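Local structure of chloride intracellular channel exc-4 (Caenorhabditis elegans, 2YV9) at residues 128-133 and 200-205; 166-171 and 219-224; 180-185 and 190-195. The protein may insert into membranes to form chloride channels and is needed to regulate the lumen size of the growing excretory canal. All blocks are in the same frame, centred on the assembly; numbering follows the deposited sequence.

Overall arrangement
All three contacts lie in the all-helical C-terminal domain of the GST fold, whereas the calcium ion sits in the thioredoxin-like N-terminal domain, at Gln-78, Pro-80 and Thr-92. Contacts 1 and 3 share helix 190-210: its start meets the preceding loop in contact 3, its later turns meet helix 117-140 in contact 1. Contact 2 joins helices 155-178 and 219-228. Its centre is about 12 Å from that of contact 3 and about 14 Å from that of contact 1; contacts 1 and 3 are about 18 Å apart between centres. Tyr-224 OH lies 2.6 Å from Asp-192 OD1, a probable hydrogen bond linking contacts 2 and 3, while Trp-222 CH2 packs 3.6 Å from Arg-203 NE, joining contacts 2 and 1.

Contact 1. Residues 128-133 and 200-205; sequences RNFKLF and HHIRII
Phe-130 carries the whole of the 128-133 side, setting one ring face against Ile-202 and the ring edge against Ile-205 of the neighbouring helix. The two helical segments run nearly in the same direction, their axes 24° apart and 11.4 Å distant at closest approach, a spacing that a single large aromatic side chain can bridge. Along 128-133, Arg-128 takes no part and forms salt bridges with Glu-124 and with Glu-88 of the second subunit. Next, Phe-130 reaches straight across, with CG anti to the backbone N (chi1 170°). Ile-202 CG1 stands over one ring face, 3.8 Å from the ring centroid and close to the ring normal, a CH-pi contact; CD1 and CG of Phe-130 are both 3.7 Å from Ile-202 CG1. The far end of the ring meets Ile-205 instead: Phe-130 CZ is 3.7 Å from Ile-205 CG2 and 3.8 Å from Ile-205 CB, so this isoleucine is met at the ring edge, close to its plane. One turn on, Phe-133 lies against Leu-210, which also touches Phe-130 and Ile-205. His-201 sends its imidazole away from the phenyl ring to bond Tyr-248 through ND1. The junction is therefore purely apolar and buried: dispersion over one face and at the rim of Phe-130 joins helices 117-140 and 190-210 within the core of the domain, its grip set by shape and not by polar pairing.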
loop_
_atom_site.group_PDB
_atom_site.type_symbol
_atom_site.label_atom_id
_atom_site.label_comp_id
_atom_site.label_asym_id
_atom_site.label_seq_id
_atom_site.Cartn_x
_atom_site.Cartn_y
_atom_site.Cartn_z
ATOM N N ARG A 128 13.838 -9.278 6.086
ATOM C CA ARG A 128 13.784 -8.964 7.535
ATOM C C ARG A 128 15.191 -9.036 8.162
ATOM O O ARG A 128 15.637 -8.126 8.909
ATOM C CB ARG A 128 12.863 -9.944 8.184
ATOM C CG ARG A 128 12.859 -10.027 9.707
ATOM C CD ARG A 128 11.840 -11.107 10.024
ATOM N NE ARG A 128 12.333 -12.100 10.931
ATOM C CZ ARG A 128 11.952 -13.373 10.952
ATOM N NH1 ARG A 128 11.040 -13.907 10.106
ATOM N NH2 ARG A 128 12.496 -14.152 11.893
ATOM N N ASN A 129 15.926 -10.096 7.875
ATOM C CA ASN A 129 17.261 -10.180 8.451
ATOM C C ASN A 129 18.245 -9.143 7.871
ATOM O O ASN A 129 19.120 -8.639 8.574
ATOM C CB ASN A 129 17.820 -11.583 8.363
ATOM C CG ASN A 129 17.207 -12.489 9.401
ATOM O OD1 ASN A 129 16.584 -13.483 9.076
ATOM N ND2 ASN A 129 17.411 -12.168 10.650
ATOM N N PHE A 130 18.098 -8.844 6.584
ATOM C CA PHE A 130 18.890 -7.782 5.944
ATOM C C PHE A 130 18.647 -6.462 6.688
ATOM O O PHE A 130 19.588 -5.779 7.036
ATOM C CB PHE A 130 18.506 -7.628 4.475
ATOM C CG PHE A 130 19.100 -6.413 3.796
ATOM C CD1 PHE A 130 20.462 -6.284 3.571
ATOM C CD2 PHE A 130 18.252 -5.417 3.362
ATOM C CE1 PHE A 130 20.961 -5.145 2.902
ATOM C CE2 PHE A 130 18.758 -4.287 2.704
ATOM C CZ PHE A 130 20.098 -4.177 2.477
ATOM N N LYS A 131 17.378 -6.114 6.897
ATOM C CA LYS A 131 17.053 -4.819 7.558
ATOM C C LYS A 131 17.656 -4.772 8.965
ATOM O O LYS A 131 18.205 -3.720 9.419
ATOM C CB LYS A 131 15.543 -4.657 7.603
ATOM C CG LYS A 131 14.953 -4.299 6.208
ATOM C CD LYS A 131 13.468 -3.973 6.319
ATOM C CE LYS A 131 12.626 -5.212 6.594
ATOM N NZ LYS A 131 11.146 -4.869 6.676
ATOM N N LEU A 132 17.537 -5.883 9.705
ATOM C CA LEU A 132 18.166 -5.945 11.048
ATOM C C LEU A 132 19.671 -5.691 10.983
ATOM O O LEU A 132 20.223 -4.913 11.801
ATOM C CB LEU A 132 17.906 -7.261 11.753
ATOM C CG LEU A 132 16.416 -7.438 12.076
ATOM C CD1 LEU A 132 16.098 -8.903 12.498
ATOM C CD2 LEU A 132 15.974 -6.471 13.173
ATOM N N PHE A 133 20.353 -6.310 10.034
ATOM C CA PHE A 133 21.800 -6.184 9.928
ATOM C C PHE A 133 22.173 -4.750 9.496
ATOM O O PHE A 133 23.101 -4.107 10.037
ATOM C CB PHE A 133 22.385 -7.161 8.910
ATOM C CG PHE A 133 23.875 -7.079 8.796
ATOM C CD1 PHE A 133 24.675 -7.096 9.923
ATOM C CD2 PHE A 133 24.511 -6.954 7.549
ATOM C CE1 PHE A 133 26.060 -6.990 9.808
ATOM C CE2 PHE A 133 25.864 -6.835 7.437
ATOM C CZ PHE A 133 26.652 -6.844 8.552
ATOM N N HIS A 200 18.831 -7.555 -5.449
ATOM C CA HIS A 200 19.686 -6.523 -6.043
ATOM C C HIS A 200 19.969 -5.432 -5.021
ATOM O O HIS A 200 21.125 -4.991 -4.889
ATOM C CB HIS A 200 18.996 -5.888 -7.221
ATOM C CG HIS A 200 19.878 -4.951 -7.971
ATOM N ND1 HIS A 200 21.078 -5.327 -8.549
ATOM C CD2 HIS A 200 19.759 -3.619 -8.185
ATOM C CE1 HIS A 200 21.639 -4.261 -9.098
ATOM N NE2 HIS A 200 20.864 -3.218 -8.890
ATOM N N HIS A 201 18.957 -5.027 -4.255
ATOM C CA HIS A 201 19.169 -4.078 -3.137
ATOM C C HIS A 201 20.249 -4.629 -2.173
ATOM O O HIS A 201 21.185 -3.920 -1.744
ATOM C CB HIS A 201 17.901 -3.796 -2.328
ATOM C CG HIS A 201 16.936 -2.879 -2.998
ATOM N ND1 HIS A 201 16.148 -1.993 -2.290
ATOM C CD2 HIS A 201 16.678 -2.659 -4.311
ATOM C CE1 HIS A 201 15.392 -1.322 -3.145
ATOM N NE2 HIS A 201 15.706 -1.689 -4.380
ATOM N N ILE A 202 20.110 -5.913 -1.811
ATOM C CA ILE A 202 21.025 -6.488 -0.863
ATOM C C ILE A 202 22.438 -6.467 -1.463
ATOM O O ILE A 202 23.423 -6.199 -0.765
ATOM C CB ILE A 202 20.604 -7.938 -0.522
ATOM C CG1 ILE A 202 19.383 -7.869 0.366
ATOM C CG2 ILE A 202 21.671 -8.638 0.147
ATOM C CD1 ILE A 202 18.693 -9.212 0.657
ATOM N N ARG A 203 22.560 -6.763 -2.774
ATOM C CA ARG A 203 23.882 -6.796 -3.402
ATOM C C ARG A 203 24.552 -5.413 -3.397
ATOM O O ARG A 203 25.687 -5.242 -2.952
ATOM C CB ARG A 203 23.789 -7.300 -4.840
ATOM C CG ARG A 203 25.004 -8.063 -5.277
ATOM C CD ARG A 203 26.049 -7.237 -5.934
ATOM N NE ARG A 203 27.311 -7.967 -6.113
ATOM C CZ ARG A 203 28.021 -8.009 -7.239
ATOM N NH1 ARG A 203 27.636 -7.374 -8.325
ATOM N NH2 ARG A 203 29.176 -8.653 -7.259
ATOM N N ILE A 204 23.813 -4.426 -3.868
ATOM C CA ILE A 204 24.313 -3.035 -3.935
ATOM C C ILE A 204 24.612 -2.493 -2.549
ATOM O O ILE A 204 25.673 -1.900 -2.329
ATOM C CB ILE A 204 23.303 -2.121 -4.659
ATOM C CG1 ILE A 204 23.079 -2.539 -6.115
ATOM C CG2 ILE A 204 23.767 -0.637 -4.647
ATOM C CD1 ILE A 204 24.354 -2.742 -6.927
ATOM N N ILE A 205 23.689 -2.649 -1.611
ATOM C CA ILE A 205 23.886 -2.099 -0.251
ATOM C C ILE A 205 25.006 -2.886 0.462
ATOM O O ILE A 205 25.844 -2.335 1.175
ATOM C CB ILE A 205 22.595 -2.096 0.561
ATOM C CG1 ILE A 205 21.600 -1.127 -0.054
ATOM C CG2 ILE A 205 22.850 -1.713 2.067
ATOM C CD1 ILE A 205 22.157 0.317 -0.227
#

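Contact 2. Residues 166-171 and 219-224; sequences EQLSNI and THLWAY
No ring, amide or carboxylate takes part where Leu-221 meets Leu-168 and Ile-171; the touching groups are all aliphatic, and neither the Trp-222 nor the Tyr-224 ring touches 166-171. Trp-222 bonds the carbonyl of Ile-214 through NE1, while the Tyr-224 ring packs among Leu-175, Met-196 and Leu-199 and its OH bonds Asp-192 OD1. The site belongs to the all-helical C-terminal domain of the GST fold, where the opening turns of helix 219-228 lean on helix 155-178. Leu-221 carries the 219-224 side of the contact. A first torsion of 178° sets its CG opposite the main-chain nitrogen, so that it extends toward helix 155-178 and divides its two methyls between residues a turn apart. CD1 reaches Ile-171 CG2 at 3.9 Å, the branch of that isoleucine lying beside its carbonyl carbon. CD2 serves Leu-168, whose side chain it crosses at a slant. Leu-126 of helix 117-140 touches both Leu-168 and Ile-171, which makes the leucine and isoleucine a shared layer between two helices. The main chain adds a polar tie, Leu-221 N bonding the carboxylate of Asp-172. At the other branch, Leu-221 CD2 rests 3.7 Å from Leu-168 CD2 and equally near Leu-168 O.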
loop_
_atom_site.group_PDB
_atom_site.type_symbol
_atom_site.label_atom_id
_atom_site.label_comp_id
_atom_site.label_asym_id
_atom_site.label_seq_id
_atom_site.Cartn_x
_atom_site.Cartn_y
_atom_site.Cartn_z
ATOM N N GLU A 166 22.382 -17.318 5.833
ATOM C CA GLU A 166 21.531 -18.540 5.966
ATOM C C GLU A 166 20.337 -18.505 5.023
ATOM O O GLU A 166 20.005 -19.499 4.375
ATOM C CB GLU A 166 21.042 -18.643 7.411
ATOM C CG GLU A 166 20.393 -19.979 7.705
ATOM C CD GLU A 166 19.851 -20.105 9.120
ATOM O OE1 GLU A 166 20.105 -19.217 9.974
ATOM O OE2 GLU A 166 19.142 -21.111 9.355
ATOM N N GLN A 167 19.638 -17.379 4.956
ATOM C CA GLN A 167 18.418 -17.273 4.092
ATOM C C GLN A 167 18.766 -17.281 2.594
ATOM O O GLN A 167 18.101 -17.924 1.735
ATOM C CB GLN A 167 17.607 -16.044 4.449
ATOM C CG GLN A 167 17.141 -16.024 5.875
ATOM C CD GLN A 167 16.177 -17.201 6.159
ATOM O OE1 GLN A 167 15.310 -17.554 5.332
ATOM N NE2 GLN A 167 16.364 -17.834 7.308
ATOM N N LEU A 168 19.841 -16.579 2.264
ATOM C CA LEU A 168 20.399 -16.630 0.907
ATOM C C LEU A 168 20.749 -18.075 0.544
ATOM O O LEU A 168 20.502 -18.532 -0.588
ATOM C CB LEU A 168 21.654 -15.746 0.806
ATOM C CG LEU A 168 21.358 -14.257 0.800
ATOM C CD1 LEU A 168 22.691 -13.451 1.005
ATOM C CD2 LEU A 168 20.626 -13.785 -0.450
ATOM N N SER A 169 21.316 -18.784 1.517
ATOM C CA SER A 169 21.647 -20.199 1.341
ATOM C C SER A 169 20.380 -21.026 1.130
ATOM O O SER A 169 20.354 -21.875 0.249
ATOM C CB SER A 169 22.424 -20.770 2.504
ATOM O OG SER A 169 22.828 -22.091 2.148
ATOM N N ASN A 170 19.336 -20.736 1.906
ATOM C CA ASN A 170 18.035 -21.439 1.774
ATOM C C ASN A 170 17.414 -21.257 0.379
ATOM O O ASN A 170 16.963 -22.207 -0.266
ATOM C CB ASN A 170 17.074 -20.997 2.861
ATOM C CG ASN A 170 17.497 -21.456 4.268
ATOM O OD1 ASN A 170 18.322 -22.347 4.428
ATOM N ND2 ASN A 170 16.913 -20.822 5.290
ATOM N N ILE A 171 17.449 -20.034 -0.111
ATOM C CA ILE A 171 17.029 -19.745 -1.477
ATOM C C ILE A 171 17.894 -20.419 -2.567
ATOM O O ILE A 171 17.354 -20.999 -3.542
ATOM C CB ILE A 171 16.903 -18.214 -1.671
ATOM C CG1 ILE A 171 15.922 -17.608 -0.632
ATOM C CG2 ILE A 171 16.456 -17.912 -3.106
ATOM C CD1 ILE A 171 15.799 -16.060 -0.697
ATOM N N THR A 219 25.702 -20.775 -6.235
ATOM C CA THR A 219 25.679 -20.685 -7.689
ATOM C C THR A 219 24.288 -20.567 -8.313
ATOM O O THR A 219 24.099 -19.865 -9.318
ATOM C CB THR A 219 26.330 -21.938 -8.301
ATOM O OG1 THR A 219 27.494 -22.263 -7.546
ATOM C CG2 THR A 219 26.673 -21.734 -9.755
ATOM N N HIS A 220 23.317 -21.307 -7.757
ATOM C CA HIS A 220 21.938 -21.278 -8.265
ATOM C C HIS A 220 21.311 -19.910 -8.011
ATOM O O HIS A 220 20.609 -19.378 -8.855
ATOM C CB HIS A 220 21.088 -22.376 -7.658
ATOM C CG HIS A 220 21.375 -23.722 -8.258
ATOM N ND1 HIS A 220 22.475 -24.460 -7.887
ATOM C CD2 HIS A 220 20.817 -24.364 -9.308
ATOM C CE1 HIS A 220 22.525 -25.556 -8.632
ATOM N NE2 HIS A 220 21.545 -25.506 -9.518
ATOM N N LEU A 221 21.600 -19.360 -6.825
ATOM C CA LEU A 221 21.099 -18.017 -6.486
ATOM C C LEU A 221 21.704 -17.013 -7.440
ATOM O O LEU A 221 21.008 -16.097 -7.897
ATOM C CB LEU A 221 21.458 -17.674 -5.069
ATOM C CG LEU A 221 21.054 -16.293 -4.546
ATOM C CD1 LEU A 221 19.591 -16.195 -4.549
ATOM C CD2 LEU A 221 21.636 -16.069 -3.164
ATOM N N TRP A 222 23.018 -17.124 -7.670
ATOM C CA TRP A 222 23.694 -16.158 -8.555
ATOM C C TRP A 222 23.165 -16.320 -9.957
ATOM O O TRP A 222 23.021 -15.352 -10.720
ATOM C CB TRP A 222 25.207 -16.305 -8.480
ATOM C CG TRP A 222 25.818 -15.455 -7.394
ATOM C CD1 TRP A 222 26.351 -15.861 -6.230
ATOM C CD2 TRP A 222 25.969 -14.042 -7.443
ATOM N NE1 TRP A 222 26.851 -14.777 -5.533
ATOM C CE2 TRP A 222 26.596 -13.646 -6.276
ATOM C CE3 TRP A 222 25.612 -13.073 -8.376
ATOM C CZ2 TRP A 222 26.852 -12.293 -6.005
ATOM C CZ3 TRP A 222 25.869 -11.754 -8.116
ATOM C CH2 TRP A 222 26.484 -11.377 -6.974
ATOM N N ALA A 223 22.843 -17.559 -10.351
ATOM C CA ALA A 223 22.207 -17.753 -11.636
ATOM C C ALA A 223 20.824 -17.053 -11.778
ATOM O O ALA A 223 20.457 -16.525 -12.824
ATOM C CB ALA A 223 22.045 -19.234 -11.956
ATOM N N TYR A 224 20.079 -17.042 -10.691
ATOM C CA TYR A 224 18.791 -16.376 -10.626
ATOM C C TYR A 224 19.000 -14.840 -10.671
ATOM O O TYR A 224 18.259 -14.110 -11.347
ATOM C CB TYR A 224 18.086 -16.821 -9.348
ATOM C CG TYR A 224 16.771 -16.179 -9.048
ATOM C CD1 TYR A 224 15.577 -16.648 -9.612
ATOM C CD2 TYR A 224 16.684 -15.096 -8.149
ATOM C CE1 TYR A 224 14.413 -16.049 -9.364
ATOM C CE2 TYR A 224 15.455 -14.496 -7.889
ATOM C CZ TYR A 224 14.334 -15.006 -8.439
ATOM O OH TYR A 224 13.123 -14.444 -8.195
#

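Contact 3. Residues 180-185 and 190-195; sequences SRYLLG and EYDCEL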
loop_
_atom_site.group_PDB
_atom_site.type_symbol
_atom_site.label_atom_id
_atom_site.label_comp_id
_atom_site.label_asym_id
_atom_site.label_seq_id
_atom_site.Cartn_x
_atom_site.Cartn_y
_atom_site.Cartn_z
ATOM N N SER A 180 14.633 -24.391 -11.741
ATOM C CA SER A 180 13.851 -23.433 -12.515
ATOM C C SER A 180 14.577 -22.123 -12.800
ATOM O O SER A 180 15.467 -21.743 -12.059
ATOM C CB SER A 180 12.558 -23.103 -11.747
ATOM O OG SER A 180 12.815 -22.761 -10.432
ATOM N N ARG A 181 14.215 -21.494 -13.919
ATOM C CA ARG A 181 14.786 -20.219 -14.353
ATOM C C ARG A 181 14.375 -19.112 -13.396
ATOM O O ARG A 181 15.218 -18.249 -12.987
ATOM C CB ARG A 181 14.215 -19.858 -15.720
ATOM C CG ARG A 181 14.728 -18.566 -16.299
ATOM C CD ARG A 181 15.987 -18.814 -17.084
ATOM N NE ARG A 181 15.668 -19.451 -18.367
ATOM C CZ ARG A 181 16.519 -20.162 -19.111
ATOM N NH1 ARG A 181 17.784 -20.355 -18.732
ATOM N NH2 ARG A 181 16.092 -20.690 -20.252
ATOM N N TYR A 182 13.069 -19.087 -13.138
ATOM C CA TYR A 182 12.482 -18.183 -12.140
ATOM C C TYR A 182 12.226 -18.970 -10.850
ATOM O O TYR A 182 12.535 -20.159 -10.787
ATOM C CB TYR A 182 11.245 -17.437 -12.732
ATOM C CG TYR A 182 11.648 -16.489 -13.882
ATOM C CD1 TYR A 182 12.113 -15.187 -13.605
ATOM C CD2 TYR A 182 11.600 -16.888 -15.202
ATOM C CE1 TYR A 182 12.520 -14.331 -14.616
ATOM C CE2 TYR A 182 12.006 -16.034 -16.234
ATOM C CZ TYR A 182 12.474 -14.741 -15.927
ATOM O OH TYR A 182 12.868 -13.873 -16.918
ATOM N N LEU A 183 11.711 -18.330 -9.796
ATOM C CA LEU A 183 11.638 -18.931 -8.497
ATOM C C LEU A 183 10.691 -20.114 -8.487
ATOM O O LEU A 183 10.959 -21.099 -7.803
ATOM C CB LEU A 183 11.216 -17.894 -7.434
ATOM C CG LEU A 183 11.354 -18.250 -5.966
ATOM C CD1 LEU A 183 12.786 -18.540 -5.577
ATOM C CD2 LEU A 183 10.805 -17.117 -5.106
ATOM N N LEU A 184 9.601 -20.016 -9.235
ATOM C CA LEU A 184 8.569 -21.088 -9.245
ATOM C C LEU A 184 8.496 -21.944 -10.483
ATOM O O LEU A 184 7.760 -22.950 -10.503
ATOM C CB LEU A 184 7.209 -20.455 -9.064
ATOM C CG LEU A 184 6.757 -20.198 -7.637
ATOM C CD1 LEU A 184 7.745 -19.350 -6.828
ATOM C CD2 LEU A 184 5.329 -19.603 -7.703
ATOM N N GLY A 185 9.193 -21.556 -11.536
ATOM C CA GLY A 185 9.101 -22.242 -12.799
ATOM C C GLY A 185 9.745 -21.446 -13.900
ATOM O O GLY A 185 10.671 -20.633 -13.629
ATOM N N GLU A 190 4.829 -12.971 -9.568
ATOM C CA GLU A 190 4.878 -11.891 -8.580
ATOM C C GLU A 190 6.016 -12.096 -7.559
ATOM O O GLU A 190 6.656 -11.125 -7.115
ATOM C CB GLU A 190 3.523 -11.670 -7.914
ATOM C CG GLU A 190 3.262 -12.470 -6.598
ATOM C CD GLU A 190 2.723 -13.841 -6.830
ATOM O OE1 GLU A 190 2.122 -14.413 -5.865
ATOM O OE2 GLU A 190 2.905 -14.354 -7.953
ATOM N N TYR A 191 6.344 -13.350 -7.235
ATOM C CA TYR A 191 7.421 -13.609 -6.301
ATOM C C TYR A 191 8.782 -13.149 -6.823
ATOM O O TYR A 191 9.596 -12.667 -6.052
ATOM C CB TYR A 191 7.437 -15.040 -5.877
ATOM C CG TYR A 191 6.155 -15.417 -5.160
ATOM C CD1 TYR A 191 5.784 -14.799 -3.996
ATOM C CD2 TYR A 191 5.344 -16.448 -5.649
ATOM C CE1 TYR A 191 4.635 -15.155 -3.318
ATOM C CE2 TYR A 191 4.157 -16.784 -5.004
ATOM C CZ TYR A 191 3.825 -16.158 -3.804
ATOM O OH TYR A 191 2.685 -16.473 -3.081
ATOM N N ASP A 192 9.032 -13.274 -8.132
ATOM C CA ASP A 192 10.235 -12.690 -8.749
ATOM C C ASP A 192 10.212 -11.195 -8.675
ATOM O O ASP A 192 11.270 -10.556 -8.528
ATOM C CB ASP A 192 10.306 -13.102 -10.177
ATOM C CG ASP A 192 10.295 -14.642 -10.291
ATOM O OD1 ASP A 192 11.195 -15.294 -9.721
ATOM O OD2 ASP A 192 9.332 -15.194 -10.887
ATOM N N CYS A 193 9.010 -10.649 -8.816
ATOM C CA CYS A 193 8.826 -9.202 -8.813
ATOM C C CYS A 193 9.147 -8.639 -7.406
ATOM O O CYS A 193 9.455 -7.440 -7.271
ATOM C CB CYS A 193 7.487 -8.821 -9.279
ATOM S SG CYS A 193 7.213 -9.280 -11.029
ATOM N N GLU A 194 9.141 -9.511 -6.381
ATOM C CA GLU A 194 9.497 -9.155 -5.003
ATOM C C GLU A 194 10.950 -9.524 -4.656
ATOM O O GLU A 194 11.710 -8.722 -4.098
ATOM C CB GLU A 194 8.542 -9.829 -4.038
ATOM C CG GLU A 194 7.117 -9.330 -4.286
ATOM C CD GLU A 194 6.031 -10.209 -3.697
ATOM O OE1 GLU A 194 6.356 -11.220 -3.031
ATOM O OE2 GLU A 194 4.841 -9.822 -3.861
ATOM N N LEU A 195 11.344 -10.738 -4.982
ATOM C CA LEU A 195 12.712 -11.210 -4.619
ATOM C C LEU A 195 13.809 -10.581 -5.453
ATOM O O LEU A 195 14.867 -10.306 -4.937
ATOM C CB LEU A 195 12.780 -12.745 -4.821
ATOM C CG LEU A 195 14.062 -13.406 -4.341
ATOM C CD1 LEU A 195 14.330 -13.052 -2.856
ATOM C CD2 LEU A 195 13.972 -14.951 -4.572
HETATM O O HOH W 1 8.502 -17.649 -10.713
#
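Asp-192 grips the loop 180-185 through both carboxylate oxygens. OD1 accepts a hydrogen bond from Leu-183 N at 3.1 Å through its syn lone pair, fairly straight (160°), and also pairs with the hydroxyl of Tyr-224. OD2 takes a bond from Thr-189 N and, at 2.6 Å, one from a water that in turn accepts one from Leu-184 N at 3.0 Å. The Thr-189 to Asp-192 link resembles the aspartate half of the N-capping box known in glutathione transferases. Beneath this polar knot the packing is close and buried: Leu-183, its CG swung to the far side of its own nitrogen (chi1 -168°), sends CD2 to within 3.9 Å of Leu-195 CD2 and 4.0 Å of Tyr-191 CB. The more open flank is the water-bridged one, where Leu-184 meets the edge of the Tyr-191 ring (Leu-184 CD2 to Tyr-191 CD2, 3.8 Å). Tyr-182 CB lies 3.5 Å from Asp-192 OD2, and its hydroxyl bonds Thr-231. An alanine in place of Asp-192 would probably leave Leu-183 N, Thr-189 N, the Tyr-224 hydroxyl and the bridging water without their partner. The loop connects helices 155-178 and 190-210; helix 117-140 touches Leu-183 and Leu-195 through Ala-119 and Leu-126, and helix 219-228 touches both through Tyr-224.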